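Local coordinates for protein putative C39-like peptidase (Bacillus anthracis, PDB 3ERV) that is of unknown function but probably acts as a papain-like cysteine peptidase of the C39 type, at residues A72-K77 with A116-P121; V78-D83 with T162-N167; V107-L112 with D126-S131. One frame throughout, in Å; residues are numbered along the deposited sequence.

Interaction 1: A72-K77 with A116-P121; sequences ANEIKK and AKKYLP
A surface cluster of charges joins helix 68-74 to helix 109-119, with the carboxylate of E74 reaching across to the ends of the K118 and Y119 side chains. The two oxygens of the acid divide the work. OE1 takes a very short hydrogen bond from the phenol, 2.5 Å from Y119 OH, and lies at the edge of the tyrosine ring in its plane; the carboxylate itself is turned 33° from that ring. OE2 instead faces the ammonium group in a weak, long salt bridge, 3.4 Å from K118 NZ. K118 runs extended and then bends at its last torsion (chi4 -97°), which swings NZ round toward both the acid and the Y119 hydroxyl. The arrangement ties two helices of the papain-like fold together at their C-terminal ends, and K70, one turn earlier on helix 68-74, supplies a second ammonium group to E74 OE2 and a hydrogen bond to Y119 OH. Helical angles break off at I75 on the E74 side. There K77 folds back over the helix end, giving hydrogen bonds of 2.9 Å from its NZ to A72 O and also to I75 O, the latter in the carbonyl plane.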
loop_
_atom_site.group_PDB
_atom_site.type_symbol
_atom_site.label_atom_id
_atom_site.label_comp_id
_atom_site.label_asym_id
_atom_site.label_seq_id
_atom_site.Cartn_x
_atom_site.Cartn_y
_atom_site.Cartn_z
ATOM N N ALA A 72 1.692 0.813 13.030
ATOM C CA ALA A 72 2.232 -0.542 13.090
ATOM C C ALA A 72 1.665 -1.325 14.285
ATOM O O ALA A 72 1.479 -2.545 14.202
ATOM C CB ALA A 72 3.720 -0.517 13.155
ATOM N N ASN A 73 1.403 -0.649 15.401
ATOM C CA ASN A 73 0.819 -1.349 16.505
ATOM C C ASN A 73 -0.676 -1.574 16.289
ATOM O O ASN A 73 -1.229 -2.568 16.746
ATOM C CB ASN A 73 1.068 -0.600 17.815
ATOM C CG ASN A 73 0.561 -1.370 18.998
ATOM O OD1 ASN A 73 -0.171 -0.853 19.807
ATOM N ND2 ASN A 73 0.942 -2.639 19.084
ATOM N N GLU A 74 -1.330 -0.642 15.598
ATOM C CA GLU A 74 -2.790 -0.662 15.456
ATOM C C GLU A 74 -3.353 -1.536 14.353
ATOM O O GLU A 74 -4.500 -1.935 14.418
ATOM C CB GLU A 74 -3.336 0.774 15.348
ATOM C CG GLU A 74 -3.237 1.517 16.717
ATOM C CD GLU A 74 -3.572 3.007 16.584
ATOM O OE1 GLU A 74 -3.687 3.501 15.433
ATOM O OE2 GLU A 74 -3.715 3.689 17.640
ATOM N N ILE A 75 -2.556 -1.799 13.322
ATOM C CA ILE A 75 -2.994 -2.627 12.237
ATOM C C ILE A 75 -3.403 -3.982 12.786
ATOM O O ILE A 75 -2.740 -4.533 13.655
ATOM C CB ILE A 75 -1.928 -2.779 11.113
ATOM C CG1 ILE A 75 -2.535 -3.531 9.935
ATOM C CG2 ILE A 75 -0.725 -3.544 11.592
ATOM C CD1 ILE A 75 -3.367 -2.726 9.047
ATOM N N LYS A 76 -4.533 -4.491 12.310
ATOM C CA LYS A 76 -4.990 -5.817 12.738
ATOM C C LYS A 76 -3.940 -6.854 12.288
ATOM O O LYS A 76 -3.380 -6.765 11.177
ATOM C CB LYS A 76 -6.359 -6.082 12.134
ATOM C CG LYS A 76 -6.930 -7.512 12.349
ATOM C CD LYS A 76 -8.375 -7.584 11.814
ATOM C CE LYS A 76 -9.108 -8.889 12.211
ATOM N NZ LYS A 76 -10.590 -8.744 11.956
ATOM N N LYS A 77 -3.636 -7.798 13.157
ATOM C CA LYS A 77 -2.636 -8.809 12.840
ATOM C C LYS A 77 -3.201 -10.222 12.843
ATOM O O LYS A 77 -4.116 -10.521 13.621
ATOM C CB LYS A 77 -1.496 -8.717 13.877
ATOM C CG LYS A 77 -0.906 -7.277 13.814
ATOM C CD LYS A 77 0.411 -7.081 14.396
ATOM C CE LYS A 77 0.769 -5.598 14.250
ATOM N NZ LYS A 77 -0.213 -4.755 15.072
ATOM N N ALA A 116 -7.312 2.959 8.148
ATOM C CA ALA A 116 -7.452 4.325 7.636
ATOM C C ALA A 116 -8.729 4.983 8.196
ATOM O O ALA A 116 -8.745 6.188 8.518
ATOM C CB ALA A 116 -7.501 4.343 6.072
ATOM N N LYS A 117 -9.798 4.187 8.247
ATOM C CA LYS A 117 -11.096 4.639 8.783
ATOM C C LYS A 117 -11.069 5.016 10.264
ATOM O O LYS A 117 -11.840 5.852 10.682
ATOM C CB LYS A 117 -12.140 3.542 8.597
ATOM C CG LYS A 117 -12.530 3.299 7.193
ATOM C CD LYS A 117 -14.062 3.249 7.131
ATOM C CE LYS A 117 -14.607 4.594 6.729
ATOM N NZ LYS A 117 -16.061 4.693 7.125
ATOM N N LYS A 118 -10.188 4.399 11.049
ATOM C CA LYS A 118 -10.037 4.771 12.434
ATOM C C LYS A 118 -9.737 6.276 12.496
ATOM O O LYS A 118 -10.236 7.006 13.368
ATOM C CB LYS A 118 -8.893 3.990 13.100
ATOM C CG LYS A 118 -8.805 4.216 14.608
ATOM C CD LYS A 118 -7.504 3.690 15.264
ATOM C CE LYS A 118 -7.391 4.144 16.726
ATOM N NZ LYS A 118 -6.529 5.370 16.841
ATOM N N TYR A 119 -8.923 6.739 11.556
ATOM C CA TYR A 119 -8.442 8.112 11.598
ATOM C C TYR A 119 -9.258 9.062 10.699
ATOM O O TYR A 119 -9.289 10.258 10.947
ATOM C CB TYR A 119 -6.965 8.154 11.179
ATOM C CG TYR A 119 -6.086 7.590 12.219
ATOM C CD1 TYR A 119 -5.578 8.401 13.235
ATOM C CD2 TYR A 119 -5.797 6.224 12.250
ATOM C CE1 TYR A 119 -4.802 7.858 14.208
ATOM C CE2 TYR A 119 -5.016 5.693 13.223
ATOM C CZ TYR A 119 -4.526 6.507 14.183
ATOM O OH TYR A 119 -3.749 5.959 15.149
ATOM N N LEU A 120 -9.870 8.524 9.656
ATOM C CA LEU A 120 -10.713 9.305 8.744
ATOM C C LEU A 120 -12.090 8.605 8.545
ATOM O O LEU A 120 -12.421 8.136 7.434
ATOM C CB LEU A 120 -10.005 9.462 7.398
ATOM C CG LEU A 120 -8.668 10.234 7.364
ATOM C CD1 LEU A 120 -8.022 10.064 5.962
ATOM C CD2 LEU A 120 -8.859 11.708 7.710
ATOM N N PRO A 121 -12.877 8.495 9.631
ATOM C CA PRO A 121 -14.111 7.683 9.550
ATOM C C PRO A 121 -15.054 8.132 8.456
ATOM O O PRO A 121 -15.762 7.310 7.865
ATOM C CB PRO A 121 -14.752 7.846 10.927
ATOM C CG PRO A 121 -14.043 9.020 11.581
ATOM C CD PRO A 121 -12.653 9.047 10.977
#

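Interaction 2: V78-D83 with T162-N167; sequences VDFMND and TTWETN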
loop_
_atom_site.group_PDB
_atom_site.type_symbol
_atom_site.label_atom_id
_atom_site.label_comp_id
_atom_site.label_asym_id
_atom_site.label_seq_id
_atom_site.Cartn_x
_atom_site.Cartn_y
_atom_site.Cartn_z
ATOM N N VAL A 78 -2.612 -11.085 12.016
ATOM C CA VAL A 78 -2.868 -12.526 12.081
ATOM C C VAL A 78 -1.569 -13.310 12.176
ATOM O O VAL A 78 -0.523 -12.872 11.720
ATOM C CB VAL A 78 -3.723 -13.023 10.889
ATOM C CG1 VAL A 78 -5.085 -12.365 10.891
ATOM C CG2 VAL A 78 -3.011 -12.777 9.534
ATOM N N ASP A 79 -1.617 -14.472 12.801
ATOM C CA ASP A 79 -0.426 -15.293 12.894
ATOM C C ASP A 79 0.059 -15.709 11.508
ATOM O O ASP A 79 -0.759 -15.945 10.624
ATOM C CB ASP A 79 -0.709 -16.532 13.713
ATOM C CG ASP A 79 -0.743 -16.245 15.164
ATOM O OD1 ASP A 79 -0.382 -15.108 15.543
ATOM O OD2 ASP A 79 -1.127 -17.142 15.931
ATOM N N PHE A 80 1.382 -15.785 11.342
ATOM C CA PHE A 80 1.998 -16.297 10.106
ATOM C C PHE A 80 1.518 -17.741 9.762
ATOM O O PHE A 80 1.142 -18.042 8.627
ATOM C CB PHE A 80 3.519 -16.304 10.220
ATOM C CG PHE A 80 4.203 -16.565 8.906
ATOM C CD1 PHE A 80 4.333 -15.552 7.966
ATOM C CD2 PHE A 80 4.689 -17.840 8.596
ATOM C CE1 PHE A 80 4.957 -15.801 6.744
ATOM C CE2 PHE A 80 5.301 -18.099 7.373
ATOM C CZ PHE A 80 5.451 -17.085 6.449
ATOM N N MET A 81 1.515 -18.596 10.774
ATOM C CA MET A 81 1.076 -19.973 10.642
ATOM C C MET A 81 0.488 -20.391 11.985
ATOM O O MET A 81 1.085 -20.136 13.034
ATOM C CB MET A 81 2.277 -20.878 10.341
ATOM C CG MET A 81 1.907 -22.425 10.381
ATOM S SD MET A 81 1.632 -23.019 8.722
ATOM C CE MET A 81 3.273 -22.984 8.214
ATOM N N ASN A 82 -0.673 -21.022 11.959
ATOM C CA ASN A 82 -1.307 -21.509 13.177
ATOM C C ASN A 82 -2.157 -22.747 12.884
ATOM O O ASN A 82 -3.021 -22.698 12.009
ATOM C CB ASN A 82 -2.209 -20.429 13.755
ATOM C CG ASN A 82 -2.838 -20.849 15.061
ATOM O OD1 ASN A 82 -2.137 -21.117 16.037
ATOM N ND2 ASN A 82 -4.155 -20.929 15.084
ATOM N N ASP A 83 -1.902 -23.861 13.592
ATOM C CA ASP A 83 -2.724 -25.081 13.390
ATOM C C ASP A 83 -2.566 -25.566 11.936
ATOM O O ASP A 83 -3.514 -26.038 11.324
ATOM C CB ASP A 83 -4.192 -24.710 13.661
ATOM C CG ASP A 83 -5.041 -25.887 14.112
ATOM O OD1 ASP A 83 -4.509 -26.763 14.834
ATOM O OD2 ASP A 83 -6.258 -25.927 13.749
ATOM N N THR A 162 3.253 -17.589 -5.079
ATOM C CA THR A 162 2.812 -18.805 -4.390
ATOM C C THR A 162 1.315 -18.674 -4.105
ATOM O O THR A 162 0.757 -17.562 -4.068
ATOM C CB THR A 162 3.459 -18.987 -3.008
ATOM O OG1 THR A 162 4.848 -18.648 -3.058
ATOM C CG2 THR A 162 3.269 -20.420 -2.503
ATOM N N THR A 163 0.671 -19.803 -3.865
ATOM C CA THR A 163 -0.679 -19.779 -3.363
ATOM C C THR A 163 -0.628 -20.311 -1.934
ATOM O O THR A 163 -0.051 -21.357 -1.664
ATOM C CB THR A 163 -1.629 -20.603 -4.245
ATOM O OG1 THR A 163 -1.358 -20.303 -5.618
ATOM C CG2 THR A 163 -3.081 -20.245 -3.968
ATOM N N TRP A 164 -1.205 -19.551 -1.010
ATOM C CA TRP A 164 -1.297 -19.982 0.359
ATOM C C TRP A 164 -2.717 -20.395 0.567
ATOM O O TRP A 164 -3.651 -19.747 0.063
ATOM C CB TRP A 164 -1.033 -18.805 1.297
ATOM C CG TRP A 164 0.408 -18.454 1.471
ATOM C CD1 TRP A 164 1.476 -19.000 0.825
ATOM C CD2 TRP A 164 0.929 -17.430 2.325
ATOM N NE1 TRP A 164 2.634 -18.383 1.229
ATOM C CE2 TRP A 164 2.328 -17.421 2.155
ATOM C CE3 TRP A 164 0.344 -16.509 3.210
ATOM C CZ2 TRP A 164 3.162 -16.548 2.862
ATOM C CZ3 TRP A 164 1.168 -15.637 3.906
ATOM C CH2 TRP A 164 2.561 -15.652 3.718
ATOM N N GLU A 165 -2.880 -21.454 1.340
ATOM C CA GLU A 165 -4.203 -21.865 1.810
ATOM C C GLU A 165 -4.437 -21.280 3.188
ATOM O O GLU A 165 -3.637 -21.473 4.092
ATOM C CB GLU A 165 -4.285 -23.383 1.888
ATOM C CG GLU A 165 -5.098 -23.980 0.777
ATOM C CD GLU A 165 -5.117 -25.502 0.865
ATOM O OE1 GLU A 165 -4.535 -26.164 -0.045
ATOM O OE2 GLU A 165 -5.676 -26.008 1.874
ATOM N N THR A 166 -5.531 -20.569 3.354
ATOM C CA THR A 166 -5.803 -19.899 4.634
ATOM C C THR A 166 -7.198 -20.347 5.053
ATOM O O THR A 166 -7.872 -21.037 4.269
ATOM C CB THR A 166 -5.817 -18.389 4.449
ATOM O OG1 THR A 166 -7.052 -17.996 3.843
ATOM C CG2 THR A 166 -4.660 -17.941 3.549
ATOM N N ASN A 167 -7.648 -19.953 6.248
ATOM C CA ASN A 167 -9.008 -20.265 6.676
ATOM C C ASN A 167 -10.067 -19.583 5.809
ATOM O O ASN A 167 -11.259 -19.754 6.016
ATOM C CB ASN A 167 -9.223 -19.925 8.160
#
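F80 and W164 are the pair that brings V78-D83 and T162-N167 together, burying 77 Å² in all. F80 lies on strand 77-82 of a small mixed sheet with 85-86 and 93-94, so the contact joins that sheet to the 162-173 hairpin. T162 opens the second segment: its backbone is hydrogen-bonded to that of I173 on strand 169-173, and its hydroxyl has a weak hydrogen bond with Y175. Two residues on, the backbone of W164 is hydrogen-bonded to that of V171 in the same hairpin, and its indole is directed at the first segment. The far corner of the six-membered ring does the touching, W164 CH2 lying 3.9 Å from F80 CE1. F80 turns its CG away from its own backbone N (chi1 -169°), and the ring swings over to meet that corner. The ring centroids are 5.6 Å apart and the planes stand at 78°, yet the approach is oblique. W164 also has R86 in a cation-pi contact, while V94 touches both rings. Further along, T166 OG1 is hydrogen-bonded to N168 N and G169 O at the turn of the hairpin, and also to N88 ND2. Because the F80-W164 touch is carbon against carbon, it rests on van der Waals contact and carries little directional preference.

Interaction 3: V107-L112 with D126-S131; sequences VYHGPL and DLTGKS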
loop_
_atom_site.group_PDB
_atom_site.type_symbol
_atom_site.label_atom_id
_atom_site.label_comp_id
_atom_site.label_asym_id
_atom_site.label_seq_id
_atom_site.Cartn_x
_atom_site.Cartn_y
_atom_site.Cartn_z
ATOM N N VAL A 107 0.074 -6.895 4.442
ATOM C CA VAL A 107 -1.345 -6.776 4.724
ATOM C C VAL A 107 -1.968 -6.210 3.460
ATOM O O VAL A 107 -1.338 -5.426 2.750
ATOM C CB VAL A 107 -1.619 -5.856 5.957
ATOM C CG1 VAL A 107 -1.100 -4.441 5.671
ATOM C CG2 VAL A 107 -3.115 -5.805 6.262
ATOM N N TYR A 108 -3.190 -6.623 3.153
ATOM C CA TYR A 108 -3.833 -6.185 1.928
ATOM C C TYR A 108 -4.822 -5.043 2.220
ATOM O O TYR A 108 -4.886 -4.520 3.324
ATOM C CB TYR A 108 -4.479 -7.376 1.204
ATOM C CG TYR A 108 -3.490 -8.234 0.413
ATOM C CD1 TYR A 108 -2.141 -7.861 0.324
ATOM C CD2 TYR A 108 -3.908 -9.401 -0.291
ATOM C CE1 TYR A 108 -1.222 -8.608 -0.401
ATOM C CE2 TYR A 108 -2.984 -10.164 -1.039
ATOM C CZ TYR A 108 -1.629 -9.746 -1.091
ATOM O OH TYR A 108 -0.650 -10.452 -1.809
ATOM N N HIS A 109 -5.595 -4.654 1.216
ATOM C CA HIS A 109 -6.379 -3.454 1.294
ATOM C C HIS A 109 -7.478 -3.453 2.399
ATOM O O HIS A 109 -7.755 -2.415 2.983
ATOM C CB HIS A 109 -6.986 -3.151 -0.086
ATOM C CG HIS A 109 -8.113 -4.068 -0.454
ATOM N ND1 HIS A 109 -9.437 -3.749 -0.214
ATOM C CD2 HIS A 109 -8.116 -5.305 -1.007
ATOM C CE1 HIS A 109 -10.210 -4.752 -0.616
ATOM N NE2 HIS A 109 -9.431 -5.704 -1.105
ATOM N N GLY A 110 -8.107 -4.590 2.690
ATOM C CA GLY A 110 -9.238 -4.567 3.658
ATOM C C GLY A 110 -8.857 -4.021 5.042
ATOM O O GLY A 110 -9.371 -2.975 5.522
ATOM N N PRO A 111 -7.959 -4.727 5.719
ATOM C CA PRO A 111 -7.472 -4.368 7.059
ATOM C C PRO A 111 -6.782 -3.006 6.984
ATOM O O PRO A 111 -6.890 -2.179 7.881
ATOM C CB PRO A 111 -6.433 -5.485 7.362
ATOM C CG PRO A 111 -6.835 -6.654 6.402
ATOM C CD PRO A 111 -7.308 -5.926 5.172
ATOM N N LEU A 112 -6.075 -2.766 5.890
ATOM C CA LEU A 112 -5.410 -1.502 5.776
ATOM C C LEU A 112 -6.448 -0.361 5.716
ATOM O O LEU A 112 -6.242 0.693 6.329
ATOM C CB LEU A 112 -4.469 -1.497 4.575
ATOM C CG LEU A 112 -3.410 -0.393 4.535
ATOM C CD1 LEU A 112 -2.555 -0.287 5.828
ATOM C CD2 LEU A 112 -2.505 -0.605 3.271
ATOM N N ASP A 126 -11.930 3.064 -0.061
ATOM C CA ASP A 126 -11.215 1.935 -0.629
ATOM C C ASP A 126 -11.476 1.920 -2.135
ATOM O O ASP A 126 -12.616 1.690 -2.588
ATOM C CB ASP A 126 -11.716 0.643 -0.011
ATOM C CG ASP A 126 -10.837 -0.556 -0.366
ATOM O OD1 ASP A 126 -10.148 -0.548 -1.422
ATOM O OD2 ASP A 126 -10.797 -1.477 0.459
ATOM N N LEU A 127 -10.452 2.196 -2.926
ATOM C CA LEU A 127 -10.660 2.254 -4.349
ATOM C C LEU A 127 -10.257 0.941 -4.980
ATOM O O LEU A 127 -9.999 0.896 -6.167
ATOM C CB LEU A 127 -9.829 3.397 -4.970
ATOM C CG LEU A 127 -10.111 4.785 -4.383
ATOM C CD1 LEU A 127 -9.140 5.872 -4.907
ATOM C CD2 LEU A 127 -11.536 5.134 -4.722
ATOM N N THR A 128 -10.191 -0.125 -4.206
ATOM C CA THR A 128 -9.730 -1.415 -4.768
ATOM C C THR A 128 -10.676 -1.931 -5.866
ATOM O O THR A 128 -11.880 -1.895 -5.697
ATOM C CB THR A 128 -9.574 -2.430 -3.643
ATOM O OG1 THR A 128 -8.497 -1.989 -2.808
ATOM C CG2 THR A 128 -9.309 -3.889 -4.171
ATOM N N GLY A 129 -10.137 -2.358 -7.003
ATOM C CA GLY A 129 -10.977 -2.821 -8.111
ATOM C C GLY A 129 -11.401 -1.749 -9.109
ATOM O O GLY A 129 -11.923 -2.075 -10.156
ATOM N N LYS A 130 -11.230 -0.470 -8.785
ATOM C CA LYS A 130 -11.607 0.592 -9.702
ATOM C C LYS A 130 -10.503 0.606 -10.708
ATOM O O LYS A 130 -9.534 -0.131 -10.549
ATOM C CB LYS A 130 -11.627 1.938 -8.987
ATOM C CG LYS A 130 -12.666 2.040 -7.866
ATOM C CD LYS A 130 -14.031 2.077 -8.458
ATOM C CE LYS A 130 -15.033 2.657 -7.506
ATOM N NZ LYS A 130 -15.721 1.540 -6.831
ATOM N N SER A 131 -10.600 1.467 -11.713
ATOM C CA SER A 131 -9.600 1.503 -12.775
ATOM C C SER A 131 -8.474 2.460 -12.437
ATOM O O SER A 131 -8.665 3.384 -11.671
ATOM C CB SER A 131 -10.260 1.931 -14.106
ATOM O OG SER A 131 -9.764 3.179 -14.591
#
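H109, the first residue of helix 109-119, has its imidazole held by D126 at one edge and by T128 over one face, and here the packing is close. H109 ND1 donates to D126 OD2 at 2.7 Å with an N-H...O angle of 158°; the oxygen lies near the ring plane and offers its syn lone pair, while the carboxylate plane stands 72° from the ring. T128 spreads both branches over the same face: CG2 makes a CH-pi contact 3.6 Å from the H109 ring centroid, and OG1 sits offset toward the rim. The threonine, besides touching the ring, also holds the acid in place, since D126 OD1 accepts from T128 OG1 at 2.6 Å and from T128 N at 2.8 Å, the second bond closing an Asx turn. A torsion that sets CG between the backbone N and carbonyl carbon (chi1 74°) points the H109 ring this way. T128 sits in a type II turn from L127 to K130; past it, the loose side is G129 and K130, which are exposed to solvent. Around this site, Q219 accepts from H109 N, A220 N bonds T128 OG1, and the turn links strand 124-126 to helix 132-140 beside strand 220-223.

In the fold
Helix 109-119 unites two of the three contacts: interaction 3 sits at its start and interaction 1 at its far end, their centres 14 Å apart. Between them I75 bridges the gap, with I75 CD1 3.8 Å from P111 O and 4.0 Å from L112 CA. Interaction 2 lies further out, its centre 22 Å from that of interaction 1, although 72-77 runs directly into 78-83. It comes within about 7 Å of interaction 3 at the nearest atoms without touching. A probable catalytic triad of C50, H178 and D194 is separate from the H109-D126 pair, but E51, next to C50, binds V107 N and touches L112, linking interaction 3 to helix 50-61.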